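Long-range contact in alpha-glucosidase ([Eubacterium] rectale, PDB 6PNR), which probably hydrolyses alpha-sulfoquinovosides as a family 31 glycoside hydrolase and here carries an aza-sugar inhibitor in its active site: residues F104-D109 / H198-W203. Residues are numbered along the deposited sequence; the frame is centred on the assembly and turned at random.
Sequences FRVAAD and HELQIW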
loop_
_atom_site.group_PDB
_atom_site.type_symbol
_atom_site.label_atom_id
_atom_site.label_comp_id
_atom_site.label_asym_id
_atom_site.label_seq_id
_atom_site.Cartn_x
_atom_site.Cartn_y
_atom_site.Cartn_z
ATOM N N PHE A 104 20.804 12.951 3.475
ATOM C CA PHE A 104 21.477 13.831 4.421
ATOM C C PHE A 104 20.910 13.565 5.806
ATOM O O PHE A 104 19.686 13.606 5.999
ATOM C CB PHE A 104 21.282 15.304 4.032
ATOM C CG PHE A 104 22.051 16.272 4.896
ATOM C CD1 PHE A 104 23.366 16.579 4.608
ATOM C CD2 PHE A 104 21.454 16.866 5.996
ATOM C CE1 PHE A 104 24.085 17.461 5.403
ATOM C CE2 PHE A 104 22.161 17.754 6.798
ATOM C CZ PHE A 104 23.478 18.053 6.496
ATOM N N ARG A 105 21.786 13.294 6.770
ATOM C CA ARG A 105 21.339 12.999 8.122
ATOM C C ARG A 105 21.535 14.178 9.060
ATOM O O ARG A 105 22.543 14.887 8.998
ATOM C CB ARG A 105 22.055 11.771 8.666
ATOM C CG ARG A 105 21.563 10.508 7.988
ATOM C CD ARG A 105 21.889 9.324 8.826
ATOM N NE ARG A 105 21.289 8.109 8.309
ATOM C CZ ARG A 105 21.522 6.921 8.837
ATOM N NH1 ARG A 105 22.335 6.824 9.880
ATOM N NH2 ARG A 105 20.949 5.842 8.339
ATOM N N VAL A 106 20.558 14.376 9.933
ATOM C CA VAL A 106 20.597 15.397 10.966
ATOM C C VAL A 106 20.540 14.697 12.312
ATOM O O VAL A 106 19.654 13.865 12.541
ATOM C CB VAL A 106 19.428 16.391 10.828
ATOM C CG1 VAL A 106 19.461 17.382 11.948
ATOM C CG2 VAL A 106 19.466 17.085 9.482
ATOM N N ALA A 107 21.461 15.054 13.209
ATOM C CA ALA A 107 21.482 14.460 14.537
ATOM C C ALA A 107 20.223 14.828 15.311
ATOM O O ALA A 107 19.762 15.968 15.277
ATOM C CB ALA A 107 22.729 14.928 15.303
ATOM N N ALA A 108 19.677 13.860 16.042
ATOM C CA ALA A 108 18.437 14.085 16.769
ATOM C C ALA A 108 18.441 13.250 18.039
ATOM O O ALA A 108 19.285 12.373 18.227
ATOM C CB ALA A 108 17.226 13.745 15.900
ATOM N N ASP A 109 17.480 13.520 18.912
ATOM C CA ASP A 109 17.269 12.683 20.081
ATOM C C ASP A 109 15.787 12.346 20.189
ATOM O O ASP A 109 14.940 12.930 19.504
ATOM C CB ASP A 109 17.797 13.350 21.363
ATOM C CG ASP A 109 17.107 14.666 21.685
ATOM O OD1 ASP A 109 15.912 14.834 21.367
ATOM O OD2 ASP A 109 17.769 15.543 22.278
ATOM N N HIS A 198 17.229 12.533 11.934
ATOM C CA HIS A 198 16.367 12.743 10.780
ATOM C C HIS A 198 17.176 12.422 9.535
ATOM O O HIS A 198 18.396 12.606 9.510
ATOM C CB HIS A 198 15.861 14.189 10.698
ATOM C CG HIS A 198 15.532 14.805 12.022
ATOM N ND1 HIS A 198 14.743 14.182 12.962
ATOM C CD2 HIS A 198 15.886 15.997 12.561
ATOM C CE1 HIS A 198 14.622 14.962 14.021
ATOM N NE2 HIS A 198 15.304 16.072 13.802
ATOM N N GLU A 199 16.510 11.929 8.500
ATOM C CA GLU A 199 17.196 11.650 7.244
ATOM C C GLU A 199 16.408 12.265 6.103
ATOM O O GLU A 199 15.220 11.964 5.927
ATOM C CB GLU A 199 17.400 10.146 7.021
ATOM C CG GLU A 199 18.107 9.829 5.709
ATOM C CD GLU A 199 18.593 8.378 5.619
ATOM O OE1 GLU A 199 17.801 7.510 5.194
ATOM O OE2 GLU A 199 19.767 8.111 5.975
ATOM N N LEU A 200 17.074 13.108 5.322
ATOM C CA LEU A 200 16.450 13.864 4.246
ATOM C C LEU A 200 16.913 13.264 2.925
ATOM O O LEU A 200 18.070 13.446 2.527
ATOM C CB LEU A 200 16.815 15.342 4.349
ATOM C CG LEU A 200 16.800 15.941 5.759
ATOM C CD1 LEU A 200 17.220 17.412 5.709
ATOM C CD2 LEU A 200 15.440 15.787 6.459
ATOM N N GLN A 201 16.026 12.519 2.269
ATOM C CA GLN A 201 16.318 11.914 0.972
ATOM C C GLN A 201 15.950 12.890 -0.144
ATOM O O GLN A 201 14.833 13.412 -0.169
ATOM C CB GLN A 201 15.552 10.602 0.794
ATOM C CG GLN A 201 15.779 9.962 -0.573
ATOM C CD GLN A 201 14.928 8.714 -0.821
ATOM O OE1 GLN A 201 14.921 8.165 -1.926
ATOM N NE2 GLN A 201 14.223 8.258 0.202
ATOM N N ILE A 202 16.885 13.125 -1.068
ATOM C CA ILE A 202 16.700 14.049 -2.187
ATOM C C ILE A 202 17.031 13.316 -3.478
ATOM O O ILE A 202 18.027 12.588 -3.542
ATOM C CB ILE A 202 17.590 15.308 -2.053
ATOM C CG1 ILE A 202 17.672 15.799 -0.605
ATOM C CG2 ILE A 202 17.067 16.416 -2.952
ATOM C CD1 ILE A 202 16.381 16.360 -0.044
ATOM N N TRP A 203 16.213 13.510 -4.518
ATOM C CA TRP A 203 16.466 12.802 -5.784
ATOM C C TRP A 203 17.339 13.615 -6.736
ATOM O O TRP A 203 17.144 13.615 -7.961
ATOM C CB TRP A 203 15.151 12.393 -6.447
ATOM C CG TRP A 203 14.505 11.229 -5.746
ATOM C CD1 TRP A 203 14.886 10.675 -4.553
ATOM C CD2 TRP A 203 13.381 10.462 -6.202
ATOM N NE1 TRP A 203 14.052 9.622 -4.233
ATOM C CE2 TRP A 203 13.126 9.470 -5.231
ATOM C CE3 TRP A 203 12.556 10.529 -7.329
ATOM C CZ2 TRP A 203 12.076 8.556 -5.348
ATOM C CZ3 TRP A 203 11.504 9.620 -7.439
ATOM C CH2 TRP A 203 11.283 8.645 -6.457
#
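His198 and Val106 open a ladder between neighbouring strands of an antiparallel sheet, part of the N-terminal beta region of this family 31 glycosidase, and the pair illustrates how one sheet can serve two different environments. Their backbones form a hydrogen-bonded pair, with Val106 N reaching His198 O at 2.8 Å. Beyond the end of the strand 101-107, the methyl CB of Ala108 lies over one face of the His198 imidazole, 3.4 Å from CE1, a CH-pi contact offset toward the rim; Val106 CG1 approaches CD2 obliquely, and His198 NE2 is hydrogen-bonded to Glu112. Glu199 and Arg105, a non-hydrogen-bonded pair, project from the other face. With CG anti to the backbone N (chi1 180°), the extended Glu199 chain carries its carboxylate to the edge of the guanidinium, where NE donates almost straight to OE2 at 2.8 Å, in the guanidinium plane but from above that of the carboxylate. Arg54 also pairs with OE2, while Tyr50 of the second subunit hydrogen-bonds to Glu199 OE1 and Arg105 NH2, tying this face into the dimer. A leucine in place of Arg105 would probably leave Glu199 with less of its charge balanced and Tyr50 of the second subunit with one partner fewer. Leu200 returns to the face of His198, beside Phe104 and Val106, near Leu180 and Phe190. There its CD1 approaches Phe104 CD2 obliquely at 4.3 Å.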